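Local coordinates for putative cell adhesion protein (Bacteroides eggerthii, PDB 4GPV), which is probably a FimA-like pilus subunit with a role in cell adhesion, at residues Ala17-Lys22 and Thr81-Ala86; Ala45-Tyr50 and Leu131-Glu136; Ser115-Thr120 and Thr226-Ala231; Thr257-Ile262 and Asp319-Val324; Ile282-Thr287 and Tyr299-Thr304. One frame throughout, in Å; residues are numbered along the deposited sequence.

Overall arrangement
The contacts follow the long axis of an elongated chain. Interaction 1 lies towards one end, about 45 Å from interaction 4 (centre to centre), with the chain's centre between them. Interactions 1 and 2 alternate along the sequence and share a sheet, where strands 83-90 and 133-138 are neighbours; a salt bridge from Lys85 NZ to Glu136 OE2 (2.8 Å) joins them. Interaction 3 also alternates with interaction 2. Interactions 4 and 5 lie about 11 Å apart, interaction 5 falling between the two segments of interaction 4 in sequence. The sheet that includes the long strands 146-169 and 329-343 is reached by interactions 1, 2 and 5, joining distant contacts in one elongated subunit.

Interaction 1: residues Ala17-Lys22 and Thr81-Ala86; sequences AVLTIK and TAAKKA
Thr81 begins the second segment against Ala17, whose CB lies 3.8 Å from Thr81 N and 4.1 Å from Thr81 CG2. With chi1 at 53°, CG2 lies beside the Thr81 backbone N, which presents methyl and amide together to the alanine methyl, while OG1 takes a hydrogen bond from Glu15 N. The CA atoms of Ala17 and Thr81 are 5.5 Å apart, and it is here that the two backbones come nearest. At Ala83 the side chain points back towards the first segment, and its CB meets Leu19 CD2 at 4.4 Å. This is a loose methyl-to-methyl approach, with Leu54 of strand 50-56 and Val139 also packed on Leu19. Lys84 and Lys85 then form a classic beta bulge opposite Phe55 of the neighbouring strand. Past the bulge Ala86 turns its methyl inward again, and its CB lies 4.5 Å from Ile21 CD1. Ala17, Leu19 and Ile21, alternate residues of segment 17-22, thus face inward and are met in order by Thr81, Ala83 and Ala86. The two strands are not hydrogen-bonded to each other: 18-24 pairs with strands 73-76 and 146-169, and 83-90 with strands 50-56 and 133-138, all within one branched or curled sheet, two strands of which meet here through side chains alone. Leu54 touches both Leu19 and Ala86 and so bridges the two sides. With small methyl and branched groups at each position and no hydrogen bond across, the chemistry implies hydrophobic packing of a buried interior, strand 18-24 being bonded instead to residues such as Ile76 and Ala147.

Interaction 2: residues Ala45-Tyr50 and Leu131-Glu136; sequences AVINNY and LWMSGE
Met133, modelled as selenomethionine, reaches from strand 133-138 to the end of strand 40-46, packing together two parts of one mixed, curled sheet that are not paired with each other. Strand 133-138 runs antiparallel between 83-90 and 146-169, whereas 40-46 pairs in parallel with 329-343 near the C-terminus. The apolar contacts all come from the far end of the Met133 chain. Its terminal methyl CE lies 3.8 Å from Ala45 CB, and the selenium SE is 3.9 Å from that same Ala45 CB, so the alanine methyl sits alongside the SE-CE bond. Ile47 lies nearly perpendicular to the Met133 side chain, with Ile47 CG1 4.0 Å from Met133 CE. Up to SE the methionine is nearly straight; the bend comes at its last torsion (chi3 -93°) and swings CE round between Ala45 and Ile47. Phe155 of strand 146-169 touches Ala45, Leu131 and Met133, adding an aromatic side to this buried cluster. The polar groups that the two segments bring to the contact are backbone ones, linked by the Asn91 side chain and a water. Asn91 ND2 bonds to the carbonyls of both Val46 and Leu131, linking the two segments through a third piece of chain, and Asn91 OD1 takes the N-H of Asn48. The water forms a second link, giving a proton to Val46 O at 2.8 Å and accepting one from Leu131 N at 2.9 Å. Val46 O is therefore held by two polar donors while Met133 CE rests 3.7 Å from that same oxygen.

Interaction 3: residues Ser115-Thr120 and Thr226-Ala231; sequences SLMDNT and TALSDA
Met117 meets Ala227 and Leu228 beside the ring of Tyr208, a residue of strand 207-209 that touches both Met117 and Leu228. A second flat group, the Asp118 carboxylate, lies within the loop that carries Met117, where Thr120 approaches it from above its plane and on a syn lone pair. Thr120 N reaches Asp118 OD1 from above that plane, 47° out of it, at 3.0 Å. Thr120 OG1 donates to the same Asp118 OD1 on its syn lone pair, on the side of the other carboxylate oxygen, at 2.6 Å. The Thr120 N bond closes an Asx turn, and the Thr120 OG1 bond adds a second grip on the same oxygen; Thr120 OG1 in turn accepts from Asn122 N, which ties down the loop. Met117, a selenomethionine, folds at chi2 (-69°), and its last bond then runs on towards the other segment. Met117 SE lies 3.9 Å from Ala227 CB. Met117 CE goes further and sits against the branch of Leu228, 3.7 Å from both CG and CD2 of that leucine and 4.0 Å from its CD1, the two side chains crossing at a slant. Ala227 belongs to a short 3-10 turn that leads into strand 229-231, an element of the mixed seven-stranded sheet paired antiparallel with strand 176-193. Residues 226-231, which belong to the FimA-like C-terminal family region, here receive the loop that follows strand 113-115. Leu228 is fixed there by backbone bonding with Leu185. Asn122 OD1 also accepts from Thr226 N, a polar tie from the Asx-turn loop to the start of the 3-10 turn.

Interaction 4: residues Thr257-Ile262 and Asp319-Val324; sequences TTQPTI and DPEEPV
Ile262 CD1 presses on the turn of residues 319-322, lying 3.5 Å from Pro320 O and 3.8 Å from Glu321 CA. With chi1 at -51° and chi2 at 168°, the extended Ile262 chain carries CD1 onto the turn. The Glu321 side chain runs out past it, with CG 3.9 Å from Ile262 CD1. Two waters join Gln259 to Glu321. One accepts from Gln259 NE2 and donates to Glu321 O at 2.8 Å; the other lies between Gln259 OE1 (2.7 Å) and Glu321 OE1 (2.6 Å), so the side-chain amide is engaged at both ends. A second bond from Gln259 NE2 to Pro260 O, in the carbonyl plane and on a lone pair, further fixes the rotation of that amide. Beyond this shell, Glu321 OE2 is gripped by Tyr214 OH and Phe218 N, which position the carboxylate. Pro320 packs on Leu186 and Phe279, and Ile262 on Pro281, seating both segments on the strands of the seven-stranded sheet. The turn itself is held by Asp319: its OD1 takes Glu321 N from 49° above the carboxylate plane, while Glu322 N bonds weakly to Asp319 O. This is an Asx turn combined with a type I beta turn.

Interaction 5: residues Ile282-Thr287 and Tyr299-Thr304; sequences ILFTNT and YTVTVT
Phe284 turns its edge to the face of Tyr299 in an edge-to-face (T-shaped) pair that spans two sheets, one containing strand 274-283 and the other strand 297-306, packed in the manner of a beta sandwich. The planes of the two rings stand at 70°, with centroids 5.8 Å apart, and Phe284 CE1 is 4.3 Å from Tyr299 CG. Val301, from the same strand as Tyr299, points head-on at the phenylalanine side chain, its CG2 lying 3.7 Å from Phe284 CZ. The two methyls of Val301 divide the work: with chi1 at 178°, CG1 extends away from the backbone N and lies 3.7 Å from Ile282 CG2, while CG2 turns to the ring. The Ile282 and Val301 side chains run antiparallel alongside one another. Leu263 of strand 262-271 touches Ile282, Phe284 and Val301, and Ile293 packs on both rings, so this interior, within the FimA-like C-terminal region, is filled from several strands and a loop. Ile282 also packs on Val331 and Val333 of strand 329-343, which belongs to the sheet of Tyr299. Phe284 is the centre of an inverse gamma turn, closed by the weak bond from Thr285 N to Leu283 O. The hydroxyl of Tyr299, at the far end of its buried ring, is met by the backbone amide of Glu294, Glu294 N to Tyr299 OH.

Interaction 1: residues Ala17-Lys22 and Thr81-Ala86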
# COMPACT_ATOMS: atom_id res chain seq x y z
N ALA A 17 -4.74 -34.93 12.53
CA ALA A 17 -5.56 -33.94 13.18
C ALA A 17 -6.56 -33.35 12.23
O ALA A 17 -6.42 -33.48 11.00
CB ALA A 17 -4.67 -32.84 13.74
N VAL A 18 -7.56 -32.69 12.79
CA VAL A 18 -8.55 -31.91 12.07
C VAL A 18 -8.40 -30.50 12.59
O VAL A 18 -8.49 -30.28 13.80
CB VAL A 18 -10.00 -32.42 12.17
CG1 VAL A 18 -10.94 -31.56 11.33
CG2 VAL A 18 -10.09 -33.89 11.76
N LEU A 19 -8.12 -29.56 11.69
CA LEU A 19 -7.96 -28.15 12.01
C LEU A 19 -9.04 -27.36 11.30
O LEU A 19 -9.23 -27.53 10.09
CB LEU A 19 -6.57 -27.66 11.57
CG LEU A 19 -5.37 -28.01 12.43
CD1 LEU A 19 -4.63 -29.19 11.88
CD2 LEU A 19 -4.40 -26.82 12.48
N THR A 20 -9.77 -26.53 12.06
CA THR A 20 -10.81 -25.67 11.50
C THR A 20 -10.24 -24.26 11.56
O THR A 20 -9.89 -23.79 12.64
CB THR A 20 -12.13 -25.83 12.27
OG1 THR A 20 -12.53 -27.20 12.22
CG2 THR A 20 -13.25 -24.96 11.71
N ILE A 21 -10.08 -23.63 10.38
CA ILE A 21 -9.51 -22.29 10.28
C ILE A 21 -10.64 -21.34 10.00
O ILE A 21 -11.46 -21.60 9.12
CB ILE A 21 -8.38 -22.19 9.21
CG1 ILE A 21 -7.38 -23.39 9.24
CG2 ILE A 21 -7.66 -20.80 9.26
CD1 ILE A 21 -6.35 -23.46 10.43
N LYS A 22 -10.71 -20.27 10.79
CA LYS A 22 -11.69 -19.19 10.63
C LYS A 22 -10.93 -17.90 10.32
O LYS A 22 -9.96 -17.58 11.01
CB LYS A 22 -12.55 -18.99 11.90
CG LYS A 22 -13.60 -20.06 12.16
CD LYS A 22 -14.40 -19.69 13.41
CE LYS A 22 -15.50 -20.67 13.76
NZ LYS A 22 -16.26 -20.22 14.96
N THR A 81 -1.09 -33.39 14.78
CA THR A 81 -1.08 -32.77 16.12
C THR A 81 0.26 -32.08 16.41
O THR A 81 0.42 -31.43 17.46
CB THR A 81 -1.43 -33.78 17.19
OG1 THR A 81 -0.57 -34.92 17.07
CG2 THR A 81 -2.89 -34.19 17.12
N ALA A 82 1.20 -32.16 15.45
CA ALA A 82 2.49 -31.48 15.54
C ALA A 82 2.39 -30.03 15.06
O ALA A 82 3.34 -29.27 15.29
CB ALA A 82 3.55 -32.23 14.75
N ALA A 83 1.27 -29.61 14.40
CA ALA A 83 1.12 -28.21 13.96
C ALA A 83 1.14 -27.27 15.17
O ALA A 83 0.44 -27.51 16.15
CB ALA A 83 -0.19 -28.03 13.18
N LYS A 84 1.94 -26.19 15.08
CA LYS A 84 2.08 -25.18 16.14
C LYS A 84 1.69 -23.76 15.71
O LYS A 84 1.29 -22.96 16.55
CB LYS A 84 3.53 -25.13 16.64
CG LYS A 84 3.97 -26.41 17.38
CD LYS A 84 3.28 -26.61 18.74
CE LYS A 84 3.70 -25.62 19.80
NZ LYS A 84 2.89 -25.76 21.04
N LYS A 85 1.84 -23.46 14.41
CA LYS A 85 1.55 -22.13 13.86
C LYS A 85 0.82 -22.23 12.56
O LYS A 85 1.15 -23.08 11.74
CB LYS A 85 2.87 -21.36 13.62
CG LYS A 85 3.52 -20.75 14.86
CD LYS A 85 2.87 -19.44 15.32
CE LYS A 85 3.25 -18.23 14.51
NZ LYS A 85 2.48 -17.05 14.95
N ALA A 86 -0.15 -21.32 12.35
CA ALA A 86 -0.89 -21.21 11.10
C ALA A 86 -0.68 -19.81 10.55
O ALA A 86 -0.79 -18.84 11.30
CB ALA A 86 -2.38 -21.49 11.34

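Interaction 2: residues Ala45-Tyr50 and Leu131-Glu136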
# COMPACT_ATOMS: atom_id res chain seq x y z
N ALA A 45 -13.30 -5.90 2.49
CA ALA A 45 -12.33 -6.47 1.56
C ALA A 45 -12.72 -7.86 1.19
O ALA A 45 -12.86 -8.73 2.06
CB ALA A 45 -10.94 -6.45 2.17
N VAL A 46 -12.89 -8.09 -0.10
CA VAL A 46 -13.27 -9.41 -0.57
C VAL A 46 -12.05 -10.36 -0.51
O VAL A 46 -10.94 -10.01 -0.90
CB VAL A 46 -13.92 -9.37 -1.98
CG1 VAL A 46 -13.11 -8.54 -2.97
CG2 VAL A 46 -14.21 -10.76 -2.52
N ILE A 47 -12.30 -11.57 -0.01
CA ILE A 47 -11.32 -12.65 -0.03
C ILE A 47 -11.61 -13.43 -1.30
O ILE A 47 -12.61 -14.14 -1.34
CB ILE A 47 -11.34 -13.58 1.23
CG1 ILE A 47 -10.95 -12.80 2.51
CG2 ILE A 47 -10.41 -14.82 1.01
CD1 ILE A 47 -11.22 -13.62 3.81
N ASN A 48 -10.80 -13.26 -2.33
CA ASN A 48 -10.99 -14.01 -3.57
C ASN A 48 -10.48 -15.44 -3.44
O ASN A 48 -11.05 -16.38 -4.03
CB ASN A 48 -10.28 -13.31 -4.72
CG ASN A 48 -10.93 -11.99 -5.00
OD1 ASN A 48 -12.16 -11.92 -5.19
ND2 ASN A 48 -10.14 -10.93 -4.99
N ASN A 49 -9.37 -15.60 -2.71
CA ASN A 49 -8.69 -16.86 -2.47
C ASN A 49 -7.69 -16.67 -1.34
O ASN A 49 -7.41 -15.53 -0.94
CB ASN A 49 -7.96 -17.32 -3.74
CG ASN A 49 -7.03 -16.26 -4.27
OD1 ASN A 49 -5.98 -15.95 -3.66
ND2 ASN A 49 -7.44 -15.65 -5.38
N TYR A 50 -7.19 -17.78 -0.80
CA TYR A 50 -6.18 -17.66 0.26
C TYR A 50 -5.36 -18.95 0.35
O TYR A 50 -5.76 -19.97 -0.19
CB TYR A 50 -6.83 -17.32 1.63
CG TYR A 50 -7.84 -18.34 2.12
CD1 TYR A 50 -9.17 -18.26 1.75
CD2 TYR A 50 -7.45 -19.39 2.95
CE1 TYR A 50 -10.10 -19.21 2.19
CE2 TYR A 50 -8.37 -20.34 3.40
CZ TYR A 50 -9.70 -20.23 3.03
OH TYR A 50 -10.64 -21.13 3.46
N LEU A 131 -7.00 -7.07 -2.70
CA LEU A 131 -5.99 -6.51 -1.81
C LEU A 131 -5.32 -7.65 -1.03
O LEU A 131 -6.00 -8.46 -0.43
CB LEU A 131 -6.60 -5.47 -0.83
CG LEU A 131 -7.09 -4.19 -1.51
CD1 LEU A 131 -7.95 -3.37 -0.57
CD2 LEU A 131 -5.90 -3.39 -2.08
N TRP A 132 -3.98 -7.69 -1.03
CA TRP A 132 -3.28 -8.73 -0.27
C TRP A 132 -3.52 -8.53 1.22
O TRP A 132 -3.49 -7.39 1.68
CB TRP A 132 -1.77 -8.68 -0.54
CG TRP A 132 -1.35 -9.09 -1.93
CD1 TRP A 132 -2.11 -9.72 -2.87
CD2 TRP A 132 -0.04 -8.94 -2.50
NE1 TRP A 132 -1.37 -9.92 -4.01
CE2 TRP A 132 -0.09 -9.48 -3.81
CE3 TRP A 132 1.17 -8.39 -2.04
CZ2 TRP A 132 1.02 -9.47 -4.67
CZ3 TRP A 132 2.28 -8.36 -2.90
CH2 TRP A 132 2.19 -8.90 -4.19
N MSE A 133 -3.77 -9.62 1.95
CA MSE A 133 -3.97 -9.63 3.40
C MSE A 133 -3.23 -10.79 3.98
O MSE A 133 -3.02 -11.80 3.30
CB MSE A 133 -5.45 -9.72 3.78
CG MSE A 133 -6.27 -8.50 3.33
SE MSE A 133 -8.16 -8.78 3.69
CE MSE A 133 -8.73 -9.52 2.02
N SER A 134 -2.76 -10.64 5.21
CA SER A 134 -2.05 -11.74 5.83
C SER A 134 -2.28 -11.72 7.33
O SER A 134 -2.66 -10.71 7.92
CB SER A 134 -0.56 -11.70 5.48
OG SER A 134 0.07 -10.62 6.17
N GLY A 135 -2.07 -12.86 7.95
CA GLY A 135 -2.23 -13.00 9.39
C GLY A 135 -1.67 -14.31 9.86
O GLY A 135 -1.33 -15.16 9.05
N GLU A 136 -1.57 -14.48 11.20
CA GLU A 136 -1.02 -15.74 11.71
C GLU A 136 -1.59 -16.02 13.08
O GLU A 136 -1.99 -15.09 13.78
CB GLU A 136 0.53 -15.67 11.79
CG GLU A 136 1.07 -14.68 12.81
CD GLU A 136 2.54 -14.34 12.70
OE1 GLU A 136 2.89 -13.53 11.81
OE2 GLU A 136 3.33 -14.82 13.54
O HOH W 1 -9.65 -7.56 -1.57

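Interaction 3: residues Ser115-Thr120 and Thr226-Ala231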
# COMPACT_ATOMS: atom_id res chain seq x y z
N SER A 115 5.71 -7.87 -5.13
CA SER A 115 6.02 -6.52 -5.64
C SER A 115 4.79 -5.72 -5.76
O SER A 115 3.70 -6.29 -5.88
CB SER A 115 6.74 -6.60 -6.99
OG SER A 115 8.07 -7.05 -6.74
N LEU A 116 4.93 -4.38 -5.73
CA LEU A 116 3.72 -3.55 -5.83
C LEU A 116 3.13 -3.61 -7.24
O LEU A 116 1.94 -3.36 -7.40
CB LEU A 116 4.03 -2.10 -5.44
CG LEU A 116 2.86 -1.10 -5.40
CD1 LEU A 116 1.81 -1.48 -4.35
CD2 LEU A 116 3.42 0.31 -5.13
N MSE A 117 3.98 -3.87 -8.25
CA MSE A 117 3.52 -3.95 -9.64
C MSE A 117 3.75 -5.34 -10.19
O MSE A 117 4.65 -6.05 -9.73
CB MSE A 117 4.23 -2.94 -10.58
CG MSE A 117 4.17 -1.50 -10.10
SE MSE A 117 2.37 -0.80 -10.20
CE MSE A 117 2.57 0.65 -8.87
N ASP A 118 2.96 -5.69 -11.21
CA ASP A 118 3.12 -6.97 -11.89
C ASP A 118 4.40 -6.91 -12.78
O ASP A 118 5.10 -5.90 -12.72
CB ASP A 118 1.85 -7.35 -12.66
CG ASP A 118 1.54 -6.57 -13.91
OD1 ASP A 118 2.40 -5.77 -14.35
OD2 ASP A 118 0.46 -6.80 -14.50
N ASN A 119 4.73 -7.96 -13.59
CA ASN A 119 6.00 -7.89 -14.34
C ASN A 119 6.03 -6.91 -15.54
O ASN A 119 7.08 -6.76 -16.17
CB ASN A 119 6.49 -9.30 -14.78
CG ASN A 119 5.56 -10.10 -15.64
OD1 ASN A 119 4.48 -9.64 -16.04
ND2 ASN A 119 5.99 -11.33 -15.99
N THR A 120 4.93 -6.19 -15.82
CA THR A 120 4.97 -5.15 -16.85
C THR A 120 5.48 -3.84 -16.22
O THR A 120 5.77 -2.89 -16.94
CB THR A 120 3.58 -4.89 -17.45
OG1 THR A 120 2.75 -4.26 -16.46
CG2 THR A 120 2.93 -6.15 -18.05
N THR A 226 3.06 3.63 -14.83
CA THR A 226 1.92 4.47 -15.22
C THR A 226 0.77 4.30 -14.22
O THR A 226 -0.09 5.18 -14.17
CB THR A 226 1.45 4.16 -16.64
OG1 THR A 226 1.07 2.79 -16.69
CG2 THR A 226 2.49 4.48 -17.70
N ALA A 227 0.76 3.24 -13.42
CA ALA A 227 -0.29 3.05 -12.40
C ALA A 227 -0.19 4.11 -11.30
O ALA A 227 -1.10 4.23 -10.48
CB ALA A 227 -0.17 1.67 -11.78
N LEU A 228 0.94 4.83 -11.23
CA LEU A 228 1.16 5.84 -10.18
C LEU A 228 0.98 7.28 -10.70
O LEU A 228 1.47 8.23 -10.11
CB LEU A 228 2.53 5.65 -9.52
CG LEU A 228 2.73 4.33 -8.80
CD1 LEU A 228 4.11 4.24 -8.22
CD2 LEU A 228 1.61 4.04 -7.76
N SER A 229 0.20 7.42 -11.78
CA SER A 229 -0.14 8.72 -12.34
C SER A 229 -1.60 8.71 -12.76
O SER A 229 -1.95 7.93 -13.64
CB SER A 229 0.78 9.06 -13.51
OG SER A 229 0.45 10.33 -14.05
N ASP A 230 -2.44 9.56 -12.17
CA ASP A 230 -3.86 9.67 -12.53
C ASP A 230 -4.09 11.03 -13.17
O ASP A 230 -3.91 12.05 -12.50
CB ASP A 230 -4.75 9.48 -11.30
CG ASP A 230 -4.84 8.02 -10.86
OD1 ASP A 230 -4.90 7.14 -11.74
OD2 ASP A 230 -5.02 7.78 -9.63
N ALA A 231 -4.46 11.02 -14.46
CA ALA A 231 -4.64 12.27 -15.22
C ALA A 231 -5.71 13.18 -14.64
O ALA A 231 -6.75 12.72 -14.16
CB ALA A 231 -4.96 11.97 -16.70

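Interaction 4: residues Thr257-Ile262 and Asp319-Val324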
# COMPACT_ATOMS: atom_id res chain seq x y z
N THR A 257 13.94 6.00 4.96
CA THR A 257 15.35 6.08 5.35
C THR A 257 16.25 5.96 4.10
O THR A 257 17.42 6.37 4.17
CB THR A 257 15.68 5.09 6.47
OG1 THR A 257 15.33 3.78 6.05
CG2 THR A 257 14.92 5.42 7.75
N THR A 258 15.71 5.46 2.97
CA THR A 258 16.45 5.50 1.70
C THR A 258 15.87 6.66 0.89
O THR A 258 16.59 7.56 0.47
CB THR A 258 16.42 4.18 0.93
OG1 THR A 258 17.13 3.20 1.69
CG2 THR A 258 17.06 4.30 -0.46
N GLN A 259 14.55 6.63 0.65
CA GLN A 259 13.89 7.71 -0.09
C GLN A 259 12.46 7.75 0.35
O GLN A 259 11.79 6.73 0.17
CB GLN A 259 13.96 7.48 -1.62
CG GLN A 259 13.10 8.47 -2.45
CD GLN A 259 13.43 9.95 -2.27
OE1 GLN A 259 14.58 10.37 -2.37
NE2 GLN A 259 12.42 10.78 -2.03
N PRO A 260 11.93 8.89 0.86
CA PRO A 260 10.51 8.87 1.25
C PRO A 260 9.58 8.88 0.06
O PRO A 260 9.91 9.37 -1.01
CB PRO A 260 10.34 10.18 2.01
CG PRO A 260 11.42 11.08 1.46
CD PRO A 260 12.57 10.17 1.21
N THR A 261 8.37 8.38 0.29
CA THR A 261 7.30 8.42 -0.68
C THR A 261 6.80 9.88 -0.74
O THR A 261 6.80 10.59 0.28
CB THR A 261 6.20 7.42 -0.29
OG1 THR A 261 6.74 6.08 -0.36
CG2 THR A 261 4.96 7.51 -1.18
N ILE A 262 6.37 10.32 -1.93
CA ILE A 262 5.89 11.70 -2.13
C ILE A 262 4.58 11.65 -2.92
O ILE A 262 4.52 11.00 -3.96
CB ILE A 262 6.92 12.59 -2.90
CG1 ILE A 262 8.35 12.53 -2.30
CG2 ILE A 262 6.37 14.06 -3.11
CD1 ILE A 262 9.43 13.14 -3.15
N ASP A 319 11.13 21.30 -7.62
CA ASP A 319 11.73 20.07 -7.06
C ASP A 319 10.80 19.46 -6.03
O ASP A 319 10.76 19.92 -4.89
CB ASP A 319 13.12 20.33 -6.45
CG ASP A 319 13.90 19.06 -6.10
OD1 ASP A 319 13.34 17.96 -6.24
OD2 ASP A 319 15.07 19.18 -5.71
N PRO A 320 10.10 18.38 -6.40
CA PRO A 320 9.16 17.77 -5.45
C PRO A 320 9.87 16.99 -4.34
O PRO A 320 9.22 16.64 -3.38
CB PRO A 320 8.33 16.84 -6.32
CG PRO A 320 9.25 16.44 -7.42
CD PRO A 320 10.09 17.68 -7.70
N GLU A 321 11.17 16.72 -4.50
CA GLU A 321 11.92 15.94 -3.49
C GLU A 321 12.44 16.80 -2.32
O GLU A 321 12.94 16.24 -1.34
CB GLU A 321 13.08 15.20 -4.13
CG GLU A 321 12.65 14.15 -5.14
CD GLU A 321 13.76 13.42 -5.87
OE1 GLU A 321 14.93 13.50 -5.43
OE2 GLU A 321 13.45 12.77 -6.88
N GLU A 322 12.32 18.13 -2.43
CA GLU A 322 12.73 19.06 -1.38
C GLU A 322 11.47 19.64 -0.70
O GLU A 322 10.54 20.02 -1.40
CB GLU A 322 13.61 20.19 -1.93
CG GLU A 322 14.99 19.77 -2.43
CD GLU A 322 15.90 19.03 -1.47
OE1 GLU A 322 16.01 19.44 -0.29
OE2 GLU A 322 16.54 18.05 -1.92
N PRO A 323 11.44 19.74 0.65
CA PRO A 323 10.23 20.27 1.31
C PRO A 323 9.87 21.69 0.85
O PRO A 323 10.75 22.47 0.46
CB PRO A 323 10.58 20.23 2.80
CG PRO A 323 11.68 19.25 2.91
CD PRO A 323 12.46 19.35 1.64
N VAL A 324 8.57 21.98 0.83
CA VAL A 324 8.05 23.27 0.38
C VAL A 324 7.64 24.08 1.60
O VAL A 324 6.96 23.57 2.50
CB VAL A 324 6.88 23.11 -0.64
CG1 VAL A 324 6.27 24.46 -1.02
CG2 VAL A 324 7.35 22.39 -1.89
O HOH W 2 13.20 13.44 -0.93
O HOH W 3 15.57 12.81 -2.96

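Interaction 5: residues Ile282-Thr287 and Tyr299-Thr304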
# COMPACT_ATOMS: atom_id res chain seq x y z
N ILE A 282 3.74 16.66 -1.18
CA ILE A 282 3.80 16.34 0.24
C ILE A 282 4.74 15.15 0.42
O ILE A 282 4.53 14.10 -0.19
CB ILE A 282 2.44 16.15 0.96
CG1 ILE A 282 2.61 16.14 2.51
CG2 ILE A 282 1.68 14.95 0.48
CD1 ILE A 282 3.29 17.53 3.17
N LEU A 283 5.79 15.34 1.23
CA LEU A 283 6.76 14.28 1.53
C LEU A 283 6.29 13.52 2.74
O LEU A 283 5.98 14.15 3.75
CB LEU A 283 8.16 14.86 1.81
CG LEU A 283 9.07 15.13 0.63
CD1 LEU A 283 8.56 16.28 -0.16
CD2 LEU A 283 10.45 15.46 1.11
N PHE A 284 6.27 12.18 2.65
CA PHE A 284 5.90 11.32 3.77
C PHE A 284 7.15 11.07 4.61
O PHE A 284 7.76 9.98 4.58
CB PHE A 284 5.25 10.02 3.31
CG PHE A 284 3.83 10.26 2.88
CD1 PHE A 284 2.80 10.29 3.81
CD2 PHE A 284 3.53 10.52 1.55
CE1 PHE A 284 1.48 10.53 3.41
CE2 PHE A 284 2.20 10.74 1.14
CZ PHE A 284 1.20 10.77 2.08
N THR A 285 7.54 12.12 5.33
CA THR A 285 8.65 12.13 6.30
C THR A 285 8.12 12.61 7.64
O THR A 285 7.10 13.31 7.71
CB THR A 285 9.77 13.11 5.85
OG1 THR A 285 9.24 14.44 5.79
CG2 THR A 285 10.41 12.72 4.55
N ASN A 286 8.88 12.35 8.71
CA ASN A 286 8.52 12.86 10.03
C ASN A 286 8.51 14.39 10.12
O ASN A 286 7.79 14.91 10.97
CB ASN A 286 9.50 12.31 11.06
CG ASN A 286 9.19 10.89 11.40
OD1 ASN A 286 8.06 10.40 11.22
ND2 ASN A 286 10.20 10.18 11.88
N THR A 287 9.28 15.11 9.29
CA THR A 287 9.36 16.58 9.36
C THR A 287 8.38 17.28 8.42
O THR A 287 8.08 18.45 8.67
CB THR A 287 10.79 17.09 9.10
OG1 THR A 287 11.22 16.66 7.81
CG2 THR A 287 11.78 16.63 10.15
N TYR A 299 -4.13 7.00 4.68
CA TYR A 299 -3.74 8.41 4.81
C TYR A 299 -4.64 9.27 3.97
O TYR A 299 -4.85 8.99 2.79
CB TYR A 299 -2.27 8.63 4.35
CG TYR A 299 -1.30 7.78 5.16
CD1 TYR A 299 -1.04 6.46 4.81
CD2 TYR A 299 -0.74 8.27 6.34
CE1 TYR A 299 -0.20 5.66 5.58
CE2 TYR A 299 0.11 7.48 7.11
CZ TYR A 299 0.37 6.17 6.73
OH TYR A 299 1.14 5.32 7.49
N THR A 300 -5.10 10.35 4.56
CA THR A 300 -5.91 11.33 3.84
C THR A 300 -5.08 12.61 3.73
O THR A 300 -4.63 13.17 4.75
CB THR A 300 -7.26 11.55 4.49
OG1 THR A 300 -8.01 10.33 4.48
CG2 THR A 300 -8.06 12.65 3.79
N VAL A 301 -4.79 13.01 2.49
CA VAL A 301 -3.99 14.20 2.24
C VAL A 301 -4.89 15.26 1.67
O VAL A 301 -5.44 15.02 0.59
CB VAL A 301 -2.83 13.91 1.27
CG1 VAL A 301 -2.02 15.18 0.97
CG2 VAL A 301 -1.93 12.77 1.78
N THR A 302 -5.07 16.41 2.37
CA THR A 302 -5.85 17.55 1.84
C THR A 302 -4.86 18.62 1.44
O THR A 302 -4.07 19.07 2.26
CB THR A 302 -6.88 18.05 2.86
OG1 THR A 302 -7.58 16.94 3.40
CG2 THR A 302 -7.85 19.07 2.26
N VAL A 303 -4.90 19.02 0.17
CA VAL A 303 -4.00 20.04 -0.38
C VAL A 303 -4.86 21.24 -0.75
O VAL A 303 -5.78 21.08 -1.56
CB VAL A 303 -3.25 19.46 -1.62
CG1 VAL A 303 -2.30 20.51 -2.22
CG2 VAL A 303 -2.49 18.18 -1.26
N THR A 304 -4.61 22.40 -0.12
CA THR A 304 -5.32 23.64 -0.41
C THR A 304 -4.33 24.49 -1.17
O THR A 304 -3.28 24.83 -0.62
CB THR A 304 -5.88 24.31 0.86
OG1 THR A 304 -6.74 23.39 1.51
CG2 THR A 304 -6.65 25.61 0.57